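Local coordinates for protein GlcNAc Inducible Gene 2, GIG2 (PDB 6AKZ) that binds an iron ion and is probably a cupin-fold oxygenase of the DUF1479 family, with an unknown substrate, at residues A[60-65]-A[85-90]; A[272-277]-A[334-339]; A[67-72]-A[149-154]; A[262-267]-A[340-345]; A[174-179]-A[369-374]. All coordinates share one frame; numbering follows the deposited sequence.

Contact 1: residues A[60-65]-A[85-90]; sequences YVPKCD and RGCLMI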
# COMPACT_ATOMS: atom_id res chain seq x y z
N TYR A 60 -0.72 11.10 17.55
CA TYR A 60 0.58 10.89 16.92
C TYR A 60 0.46 10.81 15.38
O TYR A 60 1.41 11.17 14.67
CB TYR A 60 1.27 9.70 17.53
CG TYR A 60 2.74 9.54 17.19
CD1 TYR A 60 3.14 8.93 16.02
CD2 TYR A 60 3.70 10.06 18.01
CE1 TYR A 60 4.47 8.78 15.71
CE2 TYR A 60 5.03 9.93 17.75
CZ TYR A 60 5.43 9.34 16.61
OH TYR A 60 6.75 9.23 16.39
N VAL A 61 -0.68 10.38 14.84
CA VAL A 61 -0.78 10.24 13.42
C VAL A 61 -0.88 11.60 12.79
O VAL A 61 -1.71 12.41 13.17
CB VAL A 61 -2.10 9.45 13.04
CG1 VAL A 61 -2.37 9.46 11.56
CG2 VAL A 61 -1.96 8.05 13.61
N PRO A 62 -0.03 11.88 11.81
CA PRO A 62 -0.14 13.16 11.11
C PRO A 62 -1.56 13.43 10.54
O PRO A 62 -2.22 12.55 9.95
CB PRO A 62 0.87 13.02 10.00
CG PRO A 62 1.85 12.00 10.49
CD PRO A 62 1.03 11.02 11.26
N LYS A 63 -2.01 14.64 10.73
CA LYS A 63 -3.30 15.03 10.29
C LYS A 63 -3.23 16.47 9.80
O LYS A 63 -2.55 17.27 10.35
CB LYS A 63 -4.25 14.93 11.48
CG LYS A 63 -5.70 15.11 11.16
CD LYS A 63 -6.63 14.72 12.30
CE LYS A 63 -6.94 15.83 13.26
NZ LYS A 63 -7.69 15.24 14.40
N CYS A 64 -3.96 16.78 8.76
CA CYS A 64 -4.06 18.13 8.29
C CYS A 64 -5.35 18.36 7.56
O CYS A 64 -6.04 17.42 7.29
CB CYS A 64 -2.88 18.53 7.44
SG CYS A 64 -2.87 17.83 5.79
N ASP A 65 -5.67 19.62 7.29
CA ASP A 65 -6.86 19.98 6.56
C ASP A 65 -6.62 20.13 5.07
O ASP A 65 -5.59 20.58 4.69
CB ASP A 65 -7.51 21.26 7.05
CG ASP A 65 -8.97 21.35 6.65
OD1 ASP A 65 -9.75 21.09 7.56
OD2 ASP A 65 -9.34 21.67 5.48
N ARG A 85 6.43 9.11 9.74
CA ARG A 85 5.39 8.32 10.38
C ARG A 85 4.63 7.41 9.44
O ARG A 85 3.99 6.42 9.89
CB ARG A 85 4.45 9.25 11.17
CG ARG A 85 5.19 9.91 12.32
CD ARG A 85 4.46 10.95 13.12
NE ARG A 85 5.44 11.61 14.01
CZ ARG A 85 5.09 12.24 15.10
NH1 ARG A 85 3.79 12.36 15.43
NH2 ARG A 85 6.02 12.82 15.86
N GLY A 86 4.70 7.75 8.14
CA GLY A 86 4.23 6.89 7.06
C GLY A 86 2.73 6.82 6.88
O GLY A 86 2.20 5.92 6.21
N CYS A 87 1.96 7.71 7.53
CA CYS A 87 0.50 7.73 7.41
C CYS A 87 0.09 9.23 7.54
O CYS A 87 0.87 10.08 8.00
CB CYS A 87 -0.21 6.84 8.47
SG CYS A 87 0.42 7.18 10.13
N LEU A 88 -1.07 9.51 7.07
CA LEU A 88 -1.65 10.87 7.06
C LEU A 88 -3.15 10.79 6.97
O LEU A 88 -3.67 10.08 6.12
CB LEU A 88 -1.10 11.63 5.85
CG LEU A 88 -1.66 13.06 5.65
CD1 LEU A 88 -1.30 14.01 6.80
CD2 LEU A 88 -0.98 13.60 4.38
N MET A 89 -3.86 11.60 7.75
CA MET A 89 -5.26 11.82 7.62
C MET A 89 -5.48 13.27 7.16
O MET A 89 -4.98 14.20 7.78
CB MET A 89 -5.98 11.53 8.94
CG MET A 89 -7.49 11.98 8.94
SD MET A 89 -8.26 11.72 10.58
CE MET A 89 -8.32 9.99 10.66
N ILE A 90 -6.13 13.44 6.04
CA ILE A 90 -6.46 14.77 5.48
C ILE A 90 -7.91 15.00 5.69
O ILE A 90 -8.79 14.26 5.14
CB ILE A 90 -6.11 14.80 4.00
CG1 ILE A 90 -4.66 14.39 3.74
CG2 ILE A 90 -6.45 16.17 3.41
CD1 ILE A 90 -4.34 14.20 2.28
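Tyr-60 and Arg-85 meet just ahead of a parallel strand pair, 63-65 beside 87-90, within a beta-alpha-beta unit whose connecting helix is 76-85. The Tyr-60 ring lies flat on the Arg-85 guanidinium, with the planes 4° apart. Arg-85 CZ sits 3.5 Å from the ring centroid, a cation-pi stack over the face. The arginine chain is extended from CG to NE, which carries the group up to the ring. Arg-85 NH1 also donates in its own plane to a lone pair of Tyr-60 O, at 2.8 Å. One side chain thus uses both a face and an edge. Val-61 follows and touches Cys-87 SG with CG1. Pro-62 lays CG and CD against Arg-85 CB and puts CB on Leu-88 CD1. Its carbonyl O takes the amide of Met-89 at 2.9 Å. Lys-63 and Met-89 run side by side, pointing the same way, with Lys-63 CD 3.8 Å from Met-89 SD. On the other face, Cys-64 SG packs loosely against Leu-88 and Ile-90. Leu-88 is also covered by Val-78 and Phe-82 of the connecting helix. Cys-64 N then gives a 2.9 Å bond to Met-89 O.

Contact 2: residues A[272-277]-A[334-339]; sequences LRVLPS and GIISIP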
# COMPACT_ATOMS: atom_id res chain seq x y z
N LEU A 272 -9.06 1.68 11.61
CA LEU A 272 -7.73 1.24 11.25
C LEU A 272 -6.78 1.52 12.42
O LEU A 272 -6.95 2.50 13.14
CB LEU A 272 -7.29 2.03 10.01
CG LEU A 272 -5.89 1.72 9.39
CD1 LEU A 272 -5.83 0.34 8.82
CD2 LEU A 272 -5.59 2.81 8.38
N ARG A 273 -5.83 0.64 12.58
CA ARG A 273 -4.73 0.77 13.51
C ARG A 273 -3.42 0.70 12.68
O ARG A 273 -3.32 -0.05 11.76
CB ARG A 273 -4.76 -0.29 14.59
CG ARG A 273 -6.05 -0.19 15.37
CD ARG A 273 -6.30 -1.33 16.29
NE ARG A 273 -5.19 -1.82 17.06
CZ ARG A 273 -4.78 -1.30 18.20
NH1 ARG A 273 -5.31 -0.19 18.70
NH2 ARG A 273 -3.80 -1.88 18.82
N VAL A 274 -2.46 1.51 13.08
CA VAL A 274 -1.22 1.58 12.39
C VAL A 274 -0.04 1.64 13.37
O VAL A 274 -0.25 1.96 14.55
CB VAL A 274 -1.15 2.90 11.55
CG1 VAL A 274 -2.15 2.87 10.42
CG2 VAL A 274 -1.42 4.15 12.39
N LEU A 275 1.14 1.38 12.89
CA LEU A 275 2.37 1.60 13.63
C LEU A 275 3.03 2.76 12.91
O LEU A 275 3.76 2.55 11.94
CB LEU A 275 3.25 0.36 13.58
CG LEU A 275 4.14 0.15 14.77
CD1 LEU A 275 4.93 -1.15 14.56
CD2 LEU A 275 5.03 1.32 14.90
N PRO A 276 2.90 3.99 13.44
CA PRO A 276 3.26 5.15 12.69
C PRO A 276 4.75 5.49 12.76
O PRO A 276 5.20 6.57 13.23
CB PRO A 276 2.31 6.23 13.27
CG PRO A 276 2.31 5.86 14.74
CD PRO A 276 2.11 4.36 14.65
N SER A 277 5.59 4.51 12.42
CA SER A 277 7.01 4.76 12.42
C SER A 277 7.60 3.92 11.25
O SER A 277 7.89 2.75 11.40
CB SER A 277 7.63 4.32 13.76
OG SER A 277 9.06 4.52 13.79
N GLY A 334 4.07 -0.06 19.64
CA GLY A 334 3.87 1.05 18.76
C GLY A 334 2.54 1.21 18.06
O GLY A 334 2.36 2.19 17.30
N ILE A 335 1.65 0.21 18.19
CA ILE A 335 0.41 0.18 17.48
C ILE A 335 -0.63 1.07 18.17
O ILE A 335 -0.84 1.01 19.39
CB ILE A 335 -0.12 -1.25 17.35
CG1 ILE A 335 0.92 -2.18 16.68
CG2 ILE A 335 -1.35 -1.28 16.50
CD1 ILE A 335 0.62 -3.64 16.94
N ILE A 336 -1.20 1.95 17.37
CA ILE A 336 -2.25 2.84 17.79
C ILE A 336 -3.38 2.88 16.82
O ILE A 336 -3.22 2.65 15.59
CB ILE A 336 -1.71 4.28 18.02
CG1 ILE A 336 -0.95 4.80 16.81
CG2 ILE A 336 -0.84 4.28 19.24
CD1 ILE A 336 -0.76 6.29 16.90
N SER A 337 -4.56 3.24 17.34
CA SER A 337 -5.67 3.58 16.43
C SER A 337 -5.38 4.84 15.73
O SER A 337 -4.70 5.72 16.30
CB SER A 337 -6.98 3.77 17.20
OG SER A 337 -7.34 2.54 17.74
N ILE A 338 -5.98 5.00 14.55
CA ILE A 338 -5.99 6.36 13.94
C ILE A 338 -6.88 7.31 14.74
O ILE A 338 -7.69 6.87 15.56
CB ILE A 338 -6.40 6.32 12.46
CG1 ILE A 338 -7.82 5.73 12.33
CG2 ILE A 338 -5.29 5.62 11.67
CD1 ILE A 338 -8.34 5.93 10.95
N PRO A 339 -6.70 8.64 14.54
CA PRO A 339 -7.60 9.67 15.13
C PRO A 339 -9.03 9.46 14.69
O PRO A 339 -9.33 8.67 13.77
CB PRO A 339 -6.98 11.03 14.72
CG PRO A 339 -5.76 10.70 13.91
CD PRO A 339 -5.58 9.24 13.80
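Arg-273 and Ile-335 meet because the arginine chain bends at chi3 (43°), which folds its guanidinium over Ile-335 CG2. The nearest pair is Arg-273 NH2 to Ile-335 CG2, 3.4 Å. The methyl comes to one face of the flat group, and the two side chains cross at about a right angle. Ser-337 OG lies at the guanidinium edge, 3.5 Å from Arg-273 NH1. The arginine charge is met by Glu-356, which forms a salt bridge with Arg-273 NE. Ile-336 has CG1 between its backbone N and carbonyl carbon (chi1 52°). From there CG1 reaches Pro-276 CD at 3.8 Å, and CD1 lies against Pro-276 CG. Val-274 CG2 touches Ile-338 CG2 at 4.2 Å on the same side. The backbones are joined by a reciprocal pair: Val-274 N to Ile-336 O at 2.9 Å, and Ile-336 N to Val-274 O at 3.0 Å. Ile-338 N adds a bond to Leu-272 O. Leu-272 also packs near the iron ligand His-355. The arrangement is an antiparallel ladder between edge strand 336-337 and middle strand 272-274 of a small three-stranded sheet; its other edge, 355-357, starts with that histidine.

Contact 3: residues A[67-72]-A[149-154]; sequences IDIKDN and FKAMSK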
# COMPACT_ATOMS: atom_id res chain seq x y z
N ILE A 67 -7.55 22.26 3.13
CA ILE A 67 -7.20 23.64 2.80
C ILE A 67 -5.73 24.02 3.02
O ILE A 67 -5.26 24.92 2.43
CB ILE A 67 -8.15 24.68 3.37
CG1 ILE A 67 -7.84 24.97 4.79
CG2 ILE A 67 -9.55 24.22 3.25
CD1 ILE A 67 -8.75 26.05 5.29
N ASP A 68 -5.06 23.33 3.92
CA ASP A 68 -3.61 23.50 4.16
C ASP A 68 -2.76 23.08 2.88
O ASP A 68 -1.59 23.41 2.80
CB ASP A 68 -3.12 22.66 5.38
CG ASP A 68 -3.86 22.95 6.75
OD1 ASP A 68 -4.39 24.07 6.92
OD2 ASP A 68 -3.86 22.03 7.70
N ILE A 69 -3.32 22.33 1.96
CA ILE A 69 -2.58 21.88 0.79
C ILE A 69 -2.64 22.98 -0.26
O ILE A 69 -3.73 23.26 -0.80
CB ILE A 69 -3.13 20.58 0.25
CG1 ILE A 69 -2.89 19.50 1.32
CG2 ILE A 69 -2.50 20.23 -1.11
CD1 ILE A 69 -3.61 18.20 1.05
N LYS A 70 -1.52 23.65 -0.49
CA LYS A 70 -1.50 24.78 -1.44
C LYS A 70 -0.61 24.35 -2.56
O LYS A 70 0.40 23.71 -2.29
CB LYS A 70 -0.93 26.02 -0.77
CG LYS A 70 -1.66 26.51 0.46
CD LYS A 70 -3.06 27.09 0.17
CE LYS A 70 -4.16 26.07 -0.19
NZ LYS A 70 -5.61 26.39 0.13
N ASP A 71 -0.98 24.64 -3.81
CA ASP A 71 -0.17 24.30 -4.99
C ASP A 71 0.13 22.80 -5.10
O ASP A 71 1.24 22.45 -5.43
CB ASP A 71 1.15 25.11 -4.98
CG ASP A 71 0.92 26.61 -5.03
OD1 ASP A 71 0.02 27.05 -5.77
OD2 ASP A 71 1.63 27.36 -4.33
N ASN A 72 -0.88 21.96 -4.79
CA ASN A 72 -0.77 20.53 -4.74
C ASN A 72 0.49 19.98 -4.05
O ASN A 72 1.09 19.08 -4.55
CB ASN A 72 -0.86 19.95 -6.14
CG ASN A 72 -2.08 20.46 -6.87
OD1 ASN A 72 -3.19 20.15 -6.51
ND2 ASN A 72 -1.86 21.34 -7.82
N PHE A 149 -4.00 13.23 -4.29
CA PHE A 149 -3.05 12.29 -4.92
C PHE A 149 -1.87 13.01 -5.56
O PHE A 149 -0.75 12.52 -5.46
CB PHE A 149 -3.79 11.36 -5.87
CG PHE A 149 -4.47 10.23 -5.16
CD1 PHE A 149 -5.73 10.39 -4.61
CD2 PHE A 149 -3.80 9.03 -4.95
CE1 PHE A 149 -6.37 9.35 -3.90
CE2 PHE A 149 -4.42 7.95 -4.26
CZ PHE A 149 -5.68 8.11 -3.71
N LYS A 150 -2.10 14.16 -6.20
CA LYS A 150 -1.01 14.94 -6.76
C LYS A 150 -0.06 15.33 -5.64
O LYS A 150 1.15 15.19 -5.76
CB LYS A 150 -1.47 16.21 -7.47
CG LYS A 150 -2.10 16.03 -8.82
CD LYS A 150 -2.61 17.39 -9.34
CE LYS A 150 -3.88 17.33 -10.21
NZ LYS A 150 -5.04 18.12 -9.66
N ALA A 151 -0.59 15.75 -4.51
CA ALA A 151 0.26 16.23 -3.40
C ALA A 151 1.08 15.05 -2.80
O ALA A 151 2.26 15.15 -2.57
CB ALA A 151 -0.58 16.84 -2.34
N MET A 152 0.42 13.89 -2.64
CA MET A 152 1.14 12.68 -2.17
C MET A 152 2.23 12.24 -3.08
O MET A 152 3.29 11.84 -2.61
CB MET A 152 0.21 11.51 -1.87
CG MET A 152 -0.86 11.83 -0.75
SD MET A 152 -0.33 12.68 0.69
CE MET A 152 0.54 11.37 1.55
N SER A 153 2.01 12.35 -4.38
CA SER A 153 2.98 11.87 -5.39
C SER A 153 4.30 12.66 -5.31
O SER A 153 5.34 12.09 -5.62
CB SER A 153 2.39 11.98 -6.78
OG SER A 153 2.48 13.29 -7.30
N LYS A 154 4.23 13.90 -4.85
CA LYS A 154 5.43 14.72 -4.62
C LYS A 154 6.29 14.36 -3.41
O LYS A 154 7.40 14.86 -3.27
CB LYS A 154 5.00 16.16 -4.53
CG LYS A 154 4.32 16.62 -5.81
CD LYS A 154 4.05 18.09 -5.60
CE LYS A 154 3.52 18.80 -6.83
NZ LYS A 154 2.41 18.14 -7.44
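Asn-72 meets the C-terminal turn of helix 143-153 through its backbone carbonyl, with the CA of Asn-72 4.6 Å from the CA of Ala-151. Asp-71 and Asn-72 both have positive phi. This turns the loop so that Asn-72 O faces the helix. The oxygen lies 3.2 Å from Ala-151 CA in a CA-H...O contact, and Ala-151 CB packs against the same carbonyl. Lys-154 comes to it from further along the chain. The lysine side chain is extended as far as CE, passing CD and CE by the oxygen; the bend at chi4 (50°) turns NZ back to it. The bond from Lys-154 NZ to Asn-72 O, at 3.3 Å, is weak. The Asn-72 side chain crosses Lys-150 at a slant. Here Asn-72 CG and Lys-150 CD are 4.0 Å apart, so the amide rests on the aliphatic part of the lysine. The apolar part of the contact is small: Ile-69 CG2 touches Ala-151 CB at 4.1 Å. On the helix, Ser-153 OG returns a bond to Lys-150 O at 2.8 Å. Met-152 and Phe-149 face inward, where Phe-149 meets Phe-346, Phe-348 and Tyr-372. The contact is a loop-on-helix junction. It sets the connection between strand 63-65 and helix 76-85 against helix 143-153, away from the iron site.

Contact 4: residues A[262-267]-A[340-345]; sequences LSNNKS and DVKKGS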
# COMPACT_ATOMS: atom_id res chain seq x y z
N LEU A 262 -16.63 7.38 4.59
CA LEU A 262 -18.07 7.53 4.25
C LEU A 262 -18.90 7.61 5.55
O LEU A 262 -20.14 7.73 5.50
CB LEU A 262 -18.51 6.32 3.45
CG LEU A 262 -17.77 6.07 2.13
CD1 LEU A 262 -18.33 4.79 1.48
CD2 LEU A 262 -17.85 7.29 1.26
N SER A 263 -18.22 7.62 6.68
CA SER A 263 -18.89 7.62 7.99
C SER A 263 -18.03 8.36 9.03
O SER A 263 -16.82 8.55 8.82
CB SER A 263 -19.16 6.19 8.42
OG SER A 263 -17.97 5.44 8.55
N ASN A 264 -18.66 8.77 10.13
CA ASN A 264 -17.95 9.29 11.28
C ASN A 264 -17.73 8.16 12.26
O ASN A 264 -18.76 7.57 12.71
CB ASN A 264 -18.77 10.35 12.01
CG ASN A 264 -19.11 11.52 11.15
OD1 ASN A 264 -18.27 12.11 10.41
ND2 ASN A 264 -20.40 11.86 11.17
N ASN A 265 -16.48 7.85 12.66
CA ASN A 265 -16.19 6.78 13.67
C ASN A 265 -15.02 7.20 14.53
O ASN A 265 -14.03 7.67 14.00
CB ASN A 265 -15.84 5.47 13.01
CG ASN A 265 -16.85 5.07 11.95
OD1 ASN A 265 -16.69 5.47 10.76
ND2 ASN A 265 -17.96 4.43 12.36
N LYS A 266 -15.15 7.08 15.83
CA LYS A 266 -14.10 7.60 16.75
C LYS A 266 -13.00 6.53 16.80
O LYS A 266 -13.23 5.49 16.30
CB LYS A 266 -14.64 7.78 18.13
CG LYS A 266 -15.55 8.98 18.21
CD LYS A 266 -16.14 9.08 19.61
CE LYS A 266 -17.29 10.04 19.69
NZ LYS A 266 -18.54 9.31 19.28
N SER A 267 -11.80 6.87 17.28
CA SER A 267 -10.67 5.90 17.36
C SER A 267 -11.14 4.62 17.98
O SER A 267 -11.90 4.65 18.98
CB SER A 267 -9.48 6.45 18.19
OG SER A 267 -9.06 7.65 17.69
N ASP A 340 -9.94 10.08 15.44
CA ASP A 340 -11.37 10.09 15.09
C ASP A 340 -11.52 10.39 13.58
O ASP A 340 -10.83 11.24 13.07
CB ASP A 340 -12.13 11.15 15.91
CG ASP A 340 -12.21 10.78 17.40
OD1 ASP A 340 -11.93 9.59 17.82
OD2 ASP A 340 -12.54 11.73 18.17
N VAL A 341 -12.31 9.61 12.90
CA VAL A 341 -12.53 9.76 11.46
C VAL A 341 -13.85 10.50 11.26
O VAL A 341 -14.88 10.09 11.84
CB VAL A 341 -12.64 8.36 10.82
CG1 VAL A 341 -13.05 8.42 9.38
CG2 VAL A 341 -11.32 7.65 10.97
N LYS A 342 -13.81 11.53 10.42
CA LYS A 342 -14.99 12.25 9.97
C LYS A 342 -15.28 11.94 8.46
O LYS A 342 -14.40 11.80 7.63
CB LYS A 342 -14.79 13.75 10.23
CG LYS A 342 -14.51 14.10 11.70
CD LYS A 342 -15.73 13.82 12.55
CE LYS A 342 -15.59 14.44 13.99
NZ LYS A 342 -15.21 13.39 15.00
N LYS A 343 -16.54 11.90 8.12
CA LYS A 343 -17.00 11.82 6.67
C LYS A 343 -16.23 12.78 5.78
O LYS A 343 -16.02 13.92 6.15
CB LYS A 343 -18.49 12.21 6.56
CG LYS A 343 -19.38 11.21 7.17
CD LYS A 343 -20.83 11.70 7.14
CE LYS A 343 -21.72 10.62 7.73
NZ LYS A 343 -23.15 11.02 7.71
N GLY A 344 -15.70 12.29 4.69
CA GLY A 344 -14.97 13.14 3.77
C GLY A 344 -13.53 13.41 4.06
O GLY A 344 -12.91 14.19 3.29
N SER A 345 -12.98 12.74 5.08
CA SER A 345 -11.54 12.66 5.27
C SER A 345 -10.99 11.52 4.43
O SER A 345 -11.69 10.60 4.07
CB SER A 345 -11.15 12.36 6.72
OG SER A 345 -11.57 13.46 7.51
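Asp-340 OD1 accepts the amide of Ser-267 at 2.8 Å, using the lone pair that faces away from its other oxygen. The same oxygen lies 3.1 Å from Lys-266 CA and packs close to Lys-266 CB as well. Lys-266 crosses the carboxylate obliquely with its CB and CG. Its ammonium is well away, and the two charges do not pair. Ser-267 OG turns instead to Ile-338 O. Next along, Asn-265 and Val-341 form a single antiparallel bridge of two bonds. Val-341 N gives to Asn-265 O at 2.8 Å, and Asn-265 N gives to Val-341 O at 2.9 Å. The Val-341 side chain lays CB against Asn-265 O and CG1 against Ser-263 O. Past the bridge a side chain stands in for the backbone. Asn-264 has CG anti to its carbonyl carbon (chi1 -60°), which swings OD1 across to Lys-343 N. That bond is 2.9 Å long and nearly straight at 168°, with the donor tilted 30° from the amide plane. The extended Lys-343 chain crosses the Asn-264 side chain at about a right angle, its CG 3.5 Å from Asn-264 OD1, and its NZ goes on to a salt bridge with Asp-100. Within the loop, Ser-263 OG gives a 2.6 Å bond to a lone pair of Asn-265 OD1, while Asn-265 ND2 holds His-366 O. Lys-342 to Ser-345 make a type II turn. The side-chain acceptors Asn-264 OD1 and Asp-340 OD1 thus extend the pairing on both sides of the single bridge, where the two backbones alone make no further bonds.

Contact 5: residues A[174-179]-A[369-374]; sequences YGDRIR and VLYYGQ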
# COMPACT_ATOMS: atom_id res chain seq x y z
N TYR A 174 -6.49 1.45 -9.72
CA TYR A 174 -6.59 0.04 -9.34
C TYR A 174 -7.99 -0.11 -8.74
O TYR A 174 -8.28 0.49 -7.73
CB TYR A 174 -5.49 -0.35 -8.38
CG TYR A 174 -5.67 -1.69 -7.78
CD1 TYR A 174 -5.46 -2.85 -8.53
CD2 TYR A 174 -6.06 -1.82 -6.46
CE1 TYR A 174 -5.60 -4.12 -7.96
CE2 TYR A 174 -6.21 -3.11 -5.88
CZ TYR A 174 -5.98 -4.24 -6.62
OH TYR A 174 -6.15 -5.47 -6.04
N GLY A 175 -8.84 -0.94 -9.37
CA GLY A 175 -10.21 -1.13 -8.85
C GLY A 175 -10.19 -1.81 -7.51
O GLY A 175 -9.55 -2.85 -7.32
N ASP A 176 -10.88 -1.22 -6.54
CA ASP A 176 -11.00 -1.81 -5.24
C ASP A 176 -12.40 -1.64 -4.73
O ASP A 176 -13.24 -0.92 -5.32
CB ASP A 176 -9.95 -1.22 -4.28
CG ASP A 176 -9.42 -2.23 -3.25
OD1 ASP A 176 -10.04 -3.23 -2.98
OD2 ASP A 176 -8.35 -1.99 -2.66
N ARG A 177 -12.64 -2.26 -3.58
CA ARG A 177 -14.00 -2.42 -3.13
C ARG A 177 -14.31 -1.50 -2.02
O ARG A 177 -13.63 -0.51 -1.81
CB ARG A 177 -14.23 -3.85 -2.81
CG ARG A 177 -13.35 -4.40 -1.82
CD ARG A 177 -13.51 -5.89 -1.86
NE ARG A 177 -12.62 -6.48 -0.86
CZ ARG A 177 -12.79 -7.73 -0.37
NH1 ARG A 177 -13.80 -8.52 -0.79
NH2 ARG A 177 -11.96 -8.17 0.54
N ILE A 178 -15.49 -1.67 -1.42
CA ILE A 178 -15.93 -0.88 -0.32
C ILE A 178 -16.10 -1.77 0.94
O ILE A 178 -16.24 -2.98 0.87
CB ILE A 178 -17.18 -0.08 -0.68
CG1 ILE A 178 -18.39 -0.95 -0.85
CG2 ILE A 178 -16.94 0.75 -1.99
CD1 ILE A 178 -19.70 -0.17 -0.97
N ARG A 179 -16.01 -1.13 2.10
CA ARG A 179 -16.31 -1.75 3.37
C ARG A 179 -17.44 -0.98 4.05
O ARG A 179 -17.47 0.26 4.06
CB ARG A 179 -15.08 -1.79 4.25
CG ARG A 179 -15.46 -2.07 5.70
CD ARG A 179 -14.25 -2.25 6.56
NE ARG A 179 -13.28 -1.11 6.65
CZ ARG A 179 -13.40 0.01 7.36
NH1 ARG A 179 -14.56 0.35 7.92
NH2 ARG A 179 -12.33 0.81 7.52
N VAL A 369 -15.92 2.78 4.37
CA VAL A 369 -14.90 3.43 3.60
C VAL A 369 -14.92 2.96 2.16
O VAL A 369 -15.39 1.87 1.82
CB VAL A 369 -13.49 3.30 4.20
CG1 VAL A 369 -13.45 3.77 5.63
CG2 VAL A 369 -12.92 1.89 4.06
N LEU A 370 -14.33 3.80 1.33
CA LEU A 370 -14.15 3.45 -0.10
C LEU A 370 -12.65 3.43 -0.35
O LEU A 370 -11.99 4.45 -0.16
CB LEU A 370 -14.80 4.55 -0.90
CG LEU A 370 -14.89 4.55 -2.46
CD1 LEU A 370 -15.98 5.59 -2.75
CD2 LEU A 370 -13.57 5.04 -3.05
N TYR A 371 -12.15 2.24 -0.62
CA TYR A 371 -10.72 2.01 -0.82
C TYR A 371 -10.25 2.59 -2.13
O TYR A 371 -10.88 2.35 -3.17
CB TYR A 371 -10.35 0.53 -0.79
CG TYR A 371 -10.48 -0.04 0.65
CD1 TYR A 371 -9.44 0.02 1.55
CD2 TYR A 371 -11.69 -0.55 1.08
CE1 TYR A 371 -9.58 -0.45 2.87
CE2 TYR A 371 -11.82 -1.04 2.39
CZ TYR A 371 -10.79 -0.98 3.27
OH TYR A 371 -10.94 -1.42 4.60
N TYR A 372 -9.13 3.31 -2.07
CA TYR A 372 -8.49 3.91 -3.28
C TYR A 372 -7.05 4.21 -2.93
O TYR A 372 -6.84 5.04 -2.04
CB TYR A 372 -9.32 5.14 -3.75
CG TYR A 372 -8.85 5.75 -5.04
CD1 TYR A 372 -8.48 4.92 -6.13
CD2 TYR A 372 -8.94 7.13 -5.25
CE1 TYR A 372 -8.08 5.50 -7.35
CE2 TYR A 372 -8.48 7.70 -6.44
CZ TYR A 372 -8.06 6.87 -7.46
OH TYR A 372 -7.60 7.38 -8.66
N GLY A 373 -6.08 3.54 -3.59
CA GLY A 373 -4.70 3.61 -3.34
C GLY A 373 -4.03 4.43 -4.39
O GLY A 373 -4.62 4.75 -5.44
N GLN A 374 -2.78 4.80 -4.09
CA GLN A 374 -1.96 5.42 -5.09
C GLN A 374 -1.23 4.41 -5.94
O GLN A 374 -0.46 3.61 -5.41
CB GLN A 374 -0.95 6.34 -4.38
CG GLN A 374 -0.04 7.07 -5.37
CD GLN A 374 0.75 8.15 -4.69
OE1 GLN A 374 1.66 7.88 -4.00
NE2 GLN A 374 0.42 9.44 -4.98
O HOH W 1 -5.44 3.23 -7.76
O HOH W 2 -10.41 1.99 -5.97
O HOH W 3 -7.23 1.49 -5.41
O HOH W 4 -13.50 1.64 -4.19
O HOH W 5 -9.12 -0.28 6.68
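Tyr-371 reaches across to three residues of the opposite segment. Its CB lies 3.6 Å from Arg-177 O and 3.7 Å from Asp-176 OD2. Further out, CD2 meets Arg-177 O at the ring edge, in plane, at 3.5 Å. CE2 rests on Arg-179 CB. At the tip, OH accepts a bond from Arg-179 NE, 3.1 Å long and nearly straight. The guanidinium is turned 73° from the ring, and the hydroxyl lies tilted from the guanidinium plane, 18° out of it. Arg-179 bends at chi3 (60°), which brings NE back to the hydroxyl. Val-369 CG2 covers one face of the guanidinium, offset toward the rim. Arg-179 NH1 bonds to Ser-367 OG, which helps fix the group. Water 5 also bonds to Tyr-371 OH. The backbones pair as antiparallel strands: Arg-179 N gives to Val-369 O, and Val-369 N to Arg-179 O at 3.0 Å. The bond from Tyr-371 N to Arg-177 O, 3.3 Å, is weak. Beyond it the chains part, and waters replace direct bonds. Water 3 links Tyr-174 O with Gly-373 N, while water 1 links Tyr-174 N with Gly-373 O. Trp-259 and Trp-127 meet the Tyr-371 ring. The side chain of Tyr-371 is about 7 Å from the bound iron, nearest atom to metal. The arginine, held in turn by Ser-367, fixes where the tyrosine hydroxyl sits beside the metal site.

How the contacts relate
Contacts 1 and 5 belong to the same mixed sheet: contact 1 is at its edge strand 63-65, and contact 5 pairs strands 367-371 and 178-181 toward its other edge. Contact 2 belongs to a separate small sheet and packs against contact 1, with Val-61 CB on Pro-339 CD at 3.6 Å. Contacts 1 and 2 are buried, and the side chains beside their ladders are mostly apolar apart from one arginine each. Contact 5 is partly buried, mixes polar groups with water, and approaches the iron, as contact 2 does through Leu-272. Contacts 3 and 4 lie away from the metal and bring exposed lysines. Contact 4 is rich in bonds, whereas contact 3 is the smallest and has only a weak one across it.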